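Local coordinates for protein geranyltranstransferase (Stenotrophomonas maltophilia, PDB 7LBJ) that probably condenses isopentenyl diphosphate with allylic diphosphates to lengthen isoprenoid chains, as a magnesium-dependent member of the FPP/GGPP synthase family, at residues A28-P33 with Y46-G51; E72-A77 with A199-A204; D227-V232 with L258-A263; S276-Y281 with D286-L291. One frame throughout, in Å; residues are numbered along the deposited sequence.

Contact 1 of 4, residues A28-P33 with Y46-G51; sequences AALPSP and YSVLGG
Leu30 makes every direct approach between 28-33 and 46-51, and it does so through one methyl, CD1. The apolar part is small: the two segments bury 92 Å² between them, with the nearest CA pair, Leu30 and Leu49, still 9.6 Å apart, so it is side chains that span the gap. Leu30 CD1 lies 3.5 Å from Val48 CG1, tighter than an ordinary methyl contact, and the two side chains cross obliquely. The first torsion of Val48 (chi1 75°) sets CG1 between its own backbone N and carbonyl carbon, and it is this branch that meets the leucine. Leu49 gives a looser second touch, its CD2 lying 4.2 Å from Leu30 CD1.

Polar ties run to other parts of the chain. Arg45 donates to the carbonyls of Leu30 and Pro31, while Glu23 receives the N-H of Gly50. The glycine pair 50-51 leads into a Gly-Lys-Arg sequence that in relatives binds isopentenyl diphosphate, and Arg54 bonds to Val48 O.

The contact therefore joins the exit of helix 11-29 to the loop between helices 38-46 and 55-65, with Val48 also resting on helix 75-92 and Leu49 on helix 11-29.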
loop_
_atom_site.group_PDB
_atom_site.type_symbol
_atom_site.label_atom_id
_atom_site.label_comp_id
_atom_site.label_asym_id
_atom_site.label_seq_id
_atom_site.Cartn_x
_atom_site.Cartn_y
_atom_site.Cartn_z
ATOM N N ALA A 28 -8.649 17.848 2.158
ATOM C CA ALA A 28 -9.587 17.630 1.059
ATOM C C ALA A 28 -9.446 16.232 0.464
ATOM O O ALA A 28 -10.409 15.707 -0.102
ATOM C CB ALA A 28 -9.382 18.686 -0.029
ATOM N N ALA A 29 -8.263 15.621 0.572
ATOM C CA ALA A 29 -8.002 14.307 -0.027
ATOM C C ALA A 29 -8.481 13.125 0.810
ATOM O O ALA A 29 -8.629 12.024 0.264
ATOM C CB ALA A 29 -6.504 14.117 -0.277
ATOM N N LEU A 30 -8.710 13.308 2.077
ATOM C CA LEU A 30 -9.128 12.197 2.915
ATOM C C LEU A 30 -10.648 12.140 3.053
ATOM O O LEU A 30 -11.320 13.176 3.046
ATOM C CB LEU A 30 -8.498 12.328 4.302
ATOM C CG LEU A 30 -6.989 12.137 4.316
ATOM C CD1 LEU A 30 -6.485 12.602 5.658
ATOM C CD2 LEU A 30 -6.637 10.669 4.087
ATOM N N PRO A 31 -11.210 10.934 3.211
ATOM C CA PRO A 31 -12.664 10.809 3.380
ATOM C C PRO A 31 -13.155 11.539 4.619
ATOM O O PRO A 31 -12.433 11.691 5.607
ATOM C CB PRO A 31 -12.884 9.299 3.515
ATOM C CG PRO A 31 -11.611 8.655 3.024
ATOM C CD PRO A 31 -10.519 9.634 3.306
ATOM N N SER A 32 -14.409 11.977 4.562
ATOM C CA SER A 32 -14.990 12.735 5.657
ATOM C C SER A 32 -15.233 11.835 6.862
ATOM O O SER A 32 -15.621 10.677 6.706
ATOM C CB SER A 32 -16.317 13.372 5.235
ATOM O OG SER A 32 -17.150 13.586 6.372
ATOM N N PRO A 33 -15.051 12.350 8.078
ATOM C CA PRO A 33 -15.382 11.558 9.269
ATOM C C PRO A 33 -16.865 11.263 9.408
ATOM O O PRO A 33 -17.234 10.401 10.216
ATOM C CB PRO A 33 -14.877 12.439 10.417
ATOM C CG PRO A 33 -14.978 13.836 9.864
ATOM C CD PRO A 33 -14.616 13.715 8.415
ATOM N N TYR A 46 -6.984 11.520 11.978
ATOM C CA TYR A 46 -6.247 11.708 13.224
ATOM C C TYR A 46 -4.769 11.409 13.041
ATOM O O TYR A 46 -3.914 12.031 13.696
ATOM C CB TYR A 46 -6.839 10.803 14.301
ATOM C CG TYR A 46 -6.230 10.927 15.676
ATOM C CD1 TYR A 46 -6.627 11.941 16.541
ATOM C CD2 TYR A 46 -5.281 10.020 16.126
ATOM C CE1 TYR A 46 -6.086 12.053 17.820
ATOM C CE2 TYR A 46 -4.723 10.132 17.413
ATOM C CZ TYR A 46 -5.134 11.148 18.253
ATOM O OH TYR A 46 -4.589 11.256 19.532
ATOM N N SER A 47 -4.454 10.454 12.165
ATOM C CA SER A 47 -3.089 10.003 11.951
ATOM C C SER A 47 -2.289 10.887 11.007
ATOM O O SER A 47 -1.080 10.670 10.881
ATOM C CB SER A 47 -3.096 8.565 11.384
ATOM O OG SER A 47 -3.804 7.686 12.243
ATOM N N VAL A 48 -2.902 11.841 10.299
ATOM C CA VAL A 48 -2.065 12.618 9.392
ATOM C C VAL A 48 -2.342 14.120 9.440
ATOM O O VAL A 48 -1.445 14.916 9.140
ATOM C CB VAL A 48 -2.159 12.061 7.954
ATOM C CG1 VAL A 48 -3.431 12.425 7.327
ATOM C CG2 VAL A 48 -0.990 12.567 7.115
ATOM N N LEU A 49 -3.538 14.536 9.864
ATOM C CA LEU A 49 -3.815 15.963 9.936
ATOM C C LEU A 49 -3.312 16.533 11.261
ATOM O O LEU A 49 -3.004 15.803 12.211
ATOM C CB LEU A 49 -5.318 16.263 9.767
ATOM C CG LEU A 49 -5.955 15.763 8.447
ATOM C CD1 LEU A 49 -7.425 16.107 8.323
ATOM C CD2 LEU A 49 -5.179 16.287 7.245
ATOM N N GLY A 50 -3.228 17.855 11.313
ATOM C CA GLY A 50 -2.859 18.543 12.533
ATOM C C GLY A 50 -1.443 19.070 12.580
ATOM O O GLY A 50 -0.913 19.264 13.685
ATOM N N GLY A 51 -0.814 19.303 11.430
ATOM C CA GLY A 51 0.444 20.029 11.393
ATOM C C GLY A 51 1.684 19.164 11.475
ATOM O O GLY A 51 1.707 18.060 10.926
#

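Contact 2 of 4, residues E72-A77 with A199-A204; sequences ESLDAA and ALCGQA
Cys201 overlaps the residues that lead into helix 75-92 and its first turn, Ser73, Leu74 and Ala77. Its CB meets the end of Leu74, CD2 standing 3.5 Å from it, while SG approaches the backbone, 3.5 Å from Ser73 O. The same oxygen is 3.7 Å from Cys201 CB, so the oxygen of Ser73 faces the CB-SG bond of the cysteine, with SG beyond the end of the carbonyl. A first torsion that turns SG opposite to the carbonyl carbon of Cys201 and next to its N (chi1 -68°) carries the sulfur to this position. On the helical side SG reaches Ala77 more loosely, at 4.4 Å from CB.

The backbones come close enough for such short side chains to suffice: Ser73 CA and Cys201 CA are 6.5 Å apart. Leu74 leaves its backbone obliquely, and only its end, CD2, comes close. Beyond Cys201 the chain ends helix 176-201 in a Schellman motif. Gln203 takes a positive phi of 65°, Ala204 N bonds back to Ala199 O at 2.9 Å, and Gln203 N bonds to Leu200 O.

Helix 55-65 takes up more of Leu74, at Val60 and Tyr61, and Cys146 of helix 140-154 touches Cys201. Asp75, at the start of helix 75-92, is tied to Arg21 by a salt bridge.

Chemically, the contact is mostly apolar: a polarisable thiol and two apolar side chains, Leu74 and Ala77, meet where the start of helix 75-92 lies against the end of helix 176-201.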
loop_
_atom_site.group_PDB
_atom_site.type_symbol
_atom_site.label_atom_id
_atom_site.label_comp_id
_atom_site.label_asym_id
_atom_site.label_seq_id
_atom_site.Cartn_x
_atom_site.Cartn_y
_atom_site.Cartn_z
ATOM N N GLU A 72 0.891 23.054 -7.959
ATOM C CA GLU A 72 -0.191 22.185 -8.416
ATOM C C GLU A 72 0.344 20.913 -9.051
ATOM O O GLU A 72 -0.324 19.870 -9.003
ATOM C CB GLU A 72 -1.087 22.916 -9.415
ATOM C CG GLU A 72 -1.928 24.013 -8.801
ATOM C CD GLU A 72 -1.200 25.340 -8.754
ATOM O OE1 GLU A 72 -0.033 25.401 -9.203
ATOM O OE2 GLU A 72 -1.802 26.331 -8.277
ATOM N N SER A 73 1.533 20.982 -9.657
ATOM C CA SER A 73 2.187 19.819 -10.251
ATOM C C SER A 73 2.832 18.926 -9.213
ATOM O O SER A 73 3.306 17.841 -9.562
ATOM C CB SER A 73 3.281 20.248 -11.232
ATOM O OG SER A 73 2.757 20.910 -12.366
ATOM N N LEU A 74 2.902 19.378 -7.966
ATOM C CA LEU A 74 3.634 18.685 -6.926
ATOM C C LEU A 74 2.745 18.142 -5.819
ATOM O O LEU A 74 3.219 17.321 -5.023
ATOM C CB LEU A 74 4.690 19.644 -6.331
ATOM C CG LEU A 74 5.775 20.075 -7.340
ATOM C CD1 LEU A 74 6.469 21.348 -6.901
ATOM C CD2 LEU A 74 6.826 18.949 -7.526
ATOM N N ASP A 75 1.480 18.583 -5.744
ATOM C CA ASP A 75 0.623 18.275 -4.598
ATOM C C ASP A 75 0.455 16.771 -4.395
ATOM O O ASP A 75 0.529 16.283 -3.260
ATOM C CB ASP A 75 -0.757 18.928 -4.757
ATOM C CG ASP A 75 -0.736 20.450 -4.578
ATOM O OD1 ASP A 75 0.066 20.977 -3.775
ATOM O OD2 ASP A 75 -1.550 21.131 -5.244
ATOM N N ALA A 76 0.179 16.020 -5.472
ATOM C CA ALA A 76 -0.019 14.579 -5.316
ATOM C C ALA A 76 1.247 13.909 -4.805
ATOM O O ALA A 76 1.196 13.044 -3.918
ATOM C CB ALA A 76 -0.452 13.931 -6.641
ATOM N N ALA A 77 2.398 14.268 -5.376
ATOM C CA ALA A 77 3.642 13.667 -4.902
ATOM C C ALA A 77 3.886 14.031 -3.451
ATOM O O ALA A 77 4.292 13.176 -2.652
ATOM C CB ALA A 77 4.830 14.111 -5.758
ATOM N N ALA A 199 11.727 16.364 -8.223
ATOM C CA ALA A 199 12.560 16.664 -9.379
ATOM C C ALA A 199 11.978 16.050 -10.643
ATOM O O ALA A 199 12.045 16.660 -11.716
ATOM C CB ALA A 199 13.989 16.166 -9.147
ATOM N N LEU A 200 11.397 14.843 -10.537
ATOM C CA LEU A 200 10.707 14.273 -11.696
ATOM C C LEU A 200 9.568 15.177 -12.148
ATOM O O LEU A 200 9.376 15.393 -13.352
ATOM C CB LEU A 200 10.168 12.886 -11.367
ATOM C CG LEU A 200 11.203 11.772 -11.295
ATOM C CD1 LEU A 200 10.529 10.511 -10.770
ATOM C CD2 LEU A 200 11.783 11.538 -12.683
ATOM N N CYS A 201 8.797 15.716 -11.201
ATOM C CA CYS A 201 7.707 16.602 -11.605
ATOM C C CYS A 201 8.256 17.887 -12.215
ATOM O O CYS A 201 7.583 18.520 -13.039
ATOM C CB CYS A 201 6.789 16.899 -10.419
ATOM S SG CYS A 201 5.839 15.484 -9.835
ATOM N N GLY A 202 9.466 18.283 -11.820
ATOM C CA GLY A 202 10.201 19.374 -12.425
ATOM C C GLY A 202 10.867 19.036 -13.742
ATOM O O GLY A 202 11.532 19.894 -14.330
ATOM N N GLN A 203 10.709 17.795 -14.211
ATOM C CA GLN A 203 11.260 17.322 -15.481
ATOM C C GLN A 203 12.784 17.311 -15.472
ATOM O O GLN A 203 13.425 17.539 -16.501
ATOM C CB GLN A 203 10.718 18.138 -16.662
ATOM C CG GLN A 203 9.200 18.213 -16.620
ATOM C CD GLN A 203 8.575 18.950 -17.785
ATOM O OE1 GLN A 203 9.075 18.921 -18.905
ATOM N NE2 GLN A 203 7.452 19.592 -17.525
ATOM N N ALA A 204 13.373 17.022 -14.316
ATOM C CA ALA A 204 14.823 16.897 -14.219
ATOM C C ALA A 204 15.326 15.725 -15.049
ATOM O O ALA A 204 14.643 14.709 -15.195
ATOM C CB ALA A 204 15.235 16.677 -12.765
#

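Contact 3 of 4, residues D227-V232 with L258-A263; sequences DDILDV and LGMDGA
Met260 is the bump of this contact, and the hollow it fills lies between Ile229 and Val232, one turn apart on helix 206-233. Its CG leaves opposite to the backbone N (chi1 179°), then the chain folds at chi2 (56°) and chi3 (63°), bringing SD beside Ile229 and turning CE toward Val232. The sulfur sits in the fork of the isoleucine, 4.0 Å from Ile229 CG2 and 4.1 Å from CG1. The methyl end meets the valine tip to tip, Met260 CE lying 3.5 Å from both CB and CG1 of Val232.

A second, shallower fit runs the other way. The CG1 branch of Ile229 extends past Met260 to the next turn of helix 260-277, where CG1 is 4.2 Å from Ala263 CB. Its terminal CD1 lies 3.8 Å from Ala263 O, so the branch ends against the backbone carbonyl as well as the alanine methyl. Gly259, at the N-cap position, leads into this turn, and Ala263 N bonds to its carbonyl O at 3.0 Å.

Pro255 of helix 254-258 packs against Val232, Met260 and Ala263. Asp228 accepts a bond from Phe254 N, and Asp227 forms a salt bridge with Arg298.

Residues 227-231 read Asp-Asp-Ile-Leu-Asp, the second aspartate-rich motif of prenyl synthases, which in relatives binds magnesium and diphosphate. No hydrogen bond joins the two segments; the atoms that touch across the contact are those of Ile229, Val232, Met260 and Ala263, while Asp227 and Asp228 bond to residues outside the two segments.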
loop_
_atom_site.group_PDB
_atom_site.type_symbol
_atom_site.label_atom_id
_atom_site.label_comp_id
_atom_site.label_asym_id
_atom_site.label_seq_id
_atom_site.Cartn_x
_atom_site.Cartn_y
_atom_site.Cartn_z
ATOM N N ASP A 227 18.933 13.276 15.499
ATOM C CA ASP A 227 17.957 12.717 16.431
ATOM C C ASP A 227 18.653 11.965 17.554
ATOM O O ASP A 227 18.319 12.136 18.734
ATOM C CB ASP A 227 16.988 11.792 15.688
ATOM C CG ASP A 227 15.754 12.523 15.146
ATOM O OD1 ASP A 227 15.717 13.771 15.188
ATOM O OD2 ASP A 227 14.821 11.840 14.673
ATOM N N ASP A 228 19.636 11.130 17.199
ATOM C CA ASP A 228 20.395 10.391 18.204
ATOM C C ASP A 228 21.082 11.329 19.181
ATOM O O ASP A 228 21.066 11.093 20.397
ATOM C CB ASP A 228 21.439 9.501 17.533
ATOM C CG ASP A 228 20.864 8.209 17.024
ATOM O OD1 ASP A 228 19.620 8.050 17.058
ATOM O OD2 ASP A 228 21.659 7.345 16.599
ATOM N N ILE A 229 21.705 12.390 18.667
ATOM C CA ILE A 229 22.374 13.346 19.546
ATOM C C ILE A 229 21.370 13.995 20.488
ATOM O O ILE A 229 21.631 14.147 21.693
ATOM C CB ILE A 229 23.146 14.389 18.714
ATOM C CG1 ILE A 229 24.364 13.742 18.053
ATOM C CG2 ILE A 229 23.598 15.551 19.596
ATOM C CD1 ILE A 229 24.937 14.558 16.916
ATOM N N LEU A 230 20.198 14.365 19.966
ATOM C CA LEU A 230 19.182 15.012 20.792
ATOM C C LEU A 230 18.664 14.074 21.875
ATOM O O LEU A 230 18.430 14.502 23.011
ATOM C CB LEU A 230 18.028 15.496 19.920
ATOM C CG LEU A 230 18.346 16.671 19.005
ATOM C CD1 LEU A 230 17.191 16.900 18.043
ATOM C CD2 LEU A 230 18.623 17.918 19.827
ATOM N N ASP A 231 18.463 12.795 21.532
ATOM C CA ASP A 231 18.015 11.810 22.515
ATOM C C ASP A 231 18.957 11.753 23.713
ATOM O O ASP A 231 18.508 11.701 24.864
ATOM C CB ASP A 231 17.893 10.432 21.858
ATOM C CG ASP A 231 16.660 10.306 20.986
ATOM O OD1 ASP A 231 15.756 11.165 21.081
ATOM O OD2 ASP A 231 16.591 9.341 20.196
ATOM N N VAL A 232 20.271 11.780 23.468
ATOM C CA VAL A 232 21.226 11.795 24.576
ATOM C C VAL A 232 21.167 13.125 25.317
ATOM O O VAL A 232 21.306 13.174 26.546
ATOM C CB VAL A 232 22.649 11.500 24.071
ATOM C CG1 VAL A 232 23.625 11.467 25.239
ATOM C CG2 VAL A 232 22.687 10.184 23.311
ATOM N N LEU A 258 30.069 5.786 18.264
ATOM C CA LEU A 258 31.156 6.679 17.886
ATOM C C LEU A 258 31.661 7.532 19.035
ATOM O O LEU A 258 32.694 8.186 18.879
ATOM C CB LEU A 258 30.715 7.604 16.750
ATOM C CG LEU A 258 30.405 6.890 15.436
ATOM C CD1 LEU A 258 29.672 7.853 14.510
ATOM C CD2 LEU A 258 31.684 6.390 14.813
ATOM N N GLY A 259 30.966 7.546 20.171
ATOM C CA GLY A 259 31.199 8.593 21.149
ATOM C C GLY A 259 30.426 9.834 20.753
ATOM O O GLY A 259 30.087 10.015 19.576
ATOM N N MET A 260 30.105 10.692 21.723
ATOM C CA MET A 260 29.289 11.861 21.407
ATOM C C MET A 260 30.038 12.819 20.484
ATOM O O MET A 260 29.481 13.302 19.490
ATOM C CB MET A 260 28.854 12.560 22.696
ATOM C CG MET A 260 28.026 13.807 22.469
ATOM S SD MET A 260 26.538 13.543 21.472
ATOM C CE MET A 260 25.646 12.433 22.517
ATOM N N ASP A 261 31.308 13.103 20.799
ATOM C CA ASP A 261 32.132 13.918 19.906
ATOM C C ASP A 261 32.181 13.343 18.489
ATOM O O ASP A 261 32.130 14.089 17.498
ATOM C CB ASP A 261 33.542 14.038 20.474
ATOM C CG ASP A 261 33.620 15.035 21.616
ATOM O OD1 ASP A 261 32.567 15.579 22.016
ATOM O OD2 ASP A 261 34.736 15.272 22.105
ATOM N N GLY A 262 32.296 12.020 18.368
ATOM C CA GLY A 262 32.377 11.416 17.046
ATOM C C GLY A 262 31.095 11.581 16.250
ATOM O O GLY A 262 31.131 11.828 15.040
ATOM N N ALA A 263 29.946 11.459 16.919
ATOM C CA ALA A 263 28.668 11.620 16.228
ATOM C C ALA A 263 28.445 13.073 15.828
ATOM O O ALA A 263 27.872 13.351 14.769
ATOM C CB ALA A 263 27.517 11.131 17.115
#

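Contact 4 of 4, residues S276-Y281 with D286-L291; sequences SILARY and DALRAL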
loop_
_atom_site.group_PDB
_atom_site.type_symbol
_atom_site.label_atom_id
_atom_site.label_comp_id
_atom_site.label_asym_id
_atom_site.label_seq_id
_atom_site.Cartn_x
_atom_site.Cartn_y
_atom_site.Cartn_z
ATOM N N SER A 276 27.802 21.557 0.026
ATOM C CA SER A 276 28.715 21.489 -1.122
ATOM C C SER A 276 28.035 20.939 -2.375
ATOM O O SER A 276 28.414 21.307 -3.499
ATOM C CB SER A 276 29.925 20.610 -0.788
ATOM O OG SER A 276 29.542 19.229 -0.842
ATOM N N ILE A 277 27.079 20.022 -2.211
ATOM C CA ILE A 277 26.435 19.404 -3.376
ATOM C C ILE A 277 25.611 20.432 -4.130
ATOM O O ILE A 277 25.537 20.397 -5.365
ATOM C CB ILE A 277 25.577 18.194 -2.960
ATOM C CG1 ILE A 277 26.468 17.090 -2.387
ATOM C CG2 ILE A 277 24.774 17.619 -4.169
ATOM C CD1 ILE A 277 25.698 16.078 -1.543
ATOM N N LEU A 278 25.001 21.377 -3.409
ATOM C CA LEU A 278 24.144 22.383 -4.024
ATOM C C LEU A 278 24.860 23.700 -4.293
ATOM O O LEU A 278 24.201 24.688 -4.641
ATOM C CB LEU A 278 22.923 22.657 -3.138
ATOM C CG LEU A 278 22.041 21.471 -2.756
ATOM C CD1 LEU A 278 20.790 21.932 -2.000
ATOM C CD2 LEU A 278 21.664 20.650 -3.993
ATOM N N ALA A 279 26.183 23.747 -4.142
ATOM C CA ALA A 279 26.858 25.041 -4.082
ATOM C C ALA A 279 26.744 25.835 -5.383
ATOM O O ALA A 279 26.830 27.067 -5.354
ATOM C CB ALA A 279 28.334 24.844 -3.706
ATOM N N ARG A 280 26.529 25.178 -6.517
ATOM C CA ARG A 280 26.534 25.920 -7.770
ATOM C C ARG A 280 25.179 26.516 -8.126
ATOM O O ARG A 280 25.107 27.334 -9.051
ATOM C CB ARG A 280 27.022 25.024 -8.907
ATOM C CG ARG A 280 28.524 24.750 -8.846
ATOM C CD ARG A 280 28.910 23.732 -9.891
ATOM N NE ARG A 280 30.329 23.407 -9.856
ATOM C CZ ARG A 280 30.841 22.289 -10.354
ATOM N NH1 ARG A 280 30.064 21.348 -10.868
ATOM N NH2 ARG A 280 32.162 22.116 -10.343
ATOM N N TYR A 281 24.119 26.143 -7.413
ATOM C CA TYR A 281 22.792 26.671 -7.684
ATOM C C TYR A 281 22.664 28.100 -7.170
ATOM O O TYR A 281 23.387 28.536 -6.270
ATOM C CB TYR A 281 21.719 25.818 -7.014
ATOM C CG TYR A 281 21.491 24.448 -7.630
ATOM C CD1 TYR A 281 22.244 23.351 -7.224
ATOM C CD2 TYR A 281 20.499 24.242 -8.593
ATOM C CE1 TYR A 281 22.047 22.101 -7.775
ATOM C CE2 TYR A 281 20.285 22.985 -9.139
ATOM C CZ TYR A 281 21.064 21.922 -8.724
ATOM O OH TYR A 281 20.874 20.664 -9.254
ATOM N N ASP A 286 17.665 27.643 -2.322
ATOM C CA ASP A 286 17.673 28.061 -0.922
ATOM C C ASP A 286 16.694 27.260 -0.071
ATOM O O ASP A 286 16.958 27.037 1.118
ATOM C CB ASP A 286 17.377 29.562 -0.796
ATOM C CG ASP A 286 18.614 30.422 -1.017
ATOM O OD1 ASP A 286 19.732 29.867 -1.065
ATOM O OD2 ASP A 286 18.477 31.655 -1.128
ATOM N N ALA A 287 15.555 26.837 -0.637
ATOM C CA ALA A 287 14.617 26.030 0.137
ATOM C C ALA A 287 15.233 24.677 0.491
ATOM O O ALA A 287 15.197 24.253 1.655
ATOM C CB ALA A 287 13.305 25.850 -0.631
ATOM N N LEU A 288 15.822 23.990 -0.488
ATOM C CA LEU A 288 16.502 22.734 -0.172
ATOM C C LEU A 288 17.626 22.966 0.828
ATOM O O LEU A 288 17.806 22.178 1.765
ATOM C CB LEU A 288 17.056 22.079 -1.440
ATOM C CG LEU A 288 16.113 21.223 -2.276
ATOM C CD1 LEU A 288 16.867 20.675 -3.473
ATOM C CD2 LEU A 288 15.544 20.078 -1.441
ATOM N N ARG A 289 18.386 24.053 0.655
ATOM C CA ARG A 289 19.484 24.328 1.577
ATOM C C ARG A 289 18.968 24.472 2.994
ATOM O O ARG A 289 19.614 24.020 3.946
ATOM C CB ARG A 289 20.230 25.594 1.170
ATOM C CG ARG A 289 21.177 25.433 -0.008
ATOM C CD ARG A 289 21.723 26.819 -0.410
ATOM N NE ARG A 289 22.570 26.721 -1.592
ATOM C CZ ARG A 289 22.387 27.392 -2.721
ATOM N NH1 ARG A 289 21.443 28.319 -2.840
ATOM N NH2 ARG A 289 23.186 27.145 -3.753
ATOM N N ALA A 290 17.788 25.081 3.152
ATOM C CA ALA A 290 17.258 25.314 4.486
ATOM C C ALA A 290 16.695 24.049 5.106
ATOM O O ALA A 290 16.679 23.931 6.339
ATOM C CB ALA A 290 16.194 26.422 4.455
ATOM N N LEU A 291 16.215 23.106 4.289
ATOM C CA LEU A 291 15.821 21.810 4.837
ATOM C C LEU A 291 17.036 21.052 5.351
ATOM O O LEU A 291 16.964 20.377 6.381
ATOM C CB LEU A 291 15.067 20.980 3.788
ATOM C CG LEU A 291 13.727 21.563 3.341
ATOM C CD1 LEU A 291 13.137 20.785 2.162
ATOM C CD2 LEU A 291 12.743 21.592 4.511
#
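After helix 260-277 the chain makes a type I beta turn from Leu278 to Tyr281, with Tyr281 N bonded to Leu278 O at 3.1 Å, and the turn faces the first turns of helix 286-297, Leu278 CA lying 7.5 Å from Arg289 CA. Arg289 fills the space between them. Its chain runs extended from CG to NE, past Leu278 in the opposite direction, and delivers the guanidinium edge to two carbonyls of the turn. NH2 alone serves both. Its bond to Tyr281 O is 2.9 Å and nearly straight (163°), with that oxygen in the guanidinium plane, although NH2 stands well above the plane of that carbonyl; the bond to Leu278 O is 2.8 Å but more bent (131°), the oxygen being tilted from the guanidinium plane. Leu278 O is therefore gripped twice, by Tyr281 N and Arg289 NH2 from opposite faces of its carbonyl plane. NH1 turns back to its own helix, forming a salt bridge with Asp286 OD1 at 2.9 Å, met from above the carboxylate plane. Gly282 O receives a further bond from NH1.

Beside this polar network, Leu278 CD1 packs 3.8 Å from Leu288 CB and 4.0 Å from the aliphatic Arg289 CG, the two leucine side chains crossing at about a right angle. Phe215 of helix 206-233 touches both leucines, and the Tyr281 hydroxyl bonds to Gln211 and Gln208 of that helix.

With bonds at both terminal nitrogens, the guanidinium has little freedom to rotate. Its positive charge, balanced by Asp286, would probably also polarise the two turn carbonyls. The short connection between helices 260-277 and 286-297 is thus held by one charged side chain and by the packing of Leu278 on Leu288.

In the fold
The four contacts follow one another along the chain, all within a single mainly helical prenyl synthase fold. Contacts 3 and 4 share helix 260-277, using its beginning and the chain just past its end, with centres 25 Å apart. The closest centres are those of contacts 2 and 4, 18 Å apart, yet no two contacts touch. Contacts 2 and 3, on successive helices 176-201 and 206-233, sit on opposite sides of the chain's centre, as do contacts 1 and 3, each pair 35 Å apart. Contact 1 adjoins the Gly-Lys-Arg sequence and contact 3 lies on the second aspartate-rich motif, both binding diphosphates in relatives; contacts 2 and 4 join helix ends away from these in sequence.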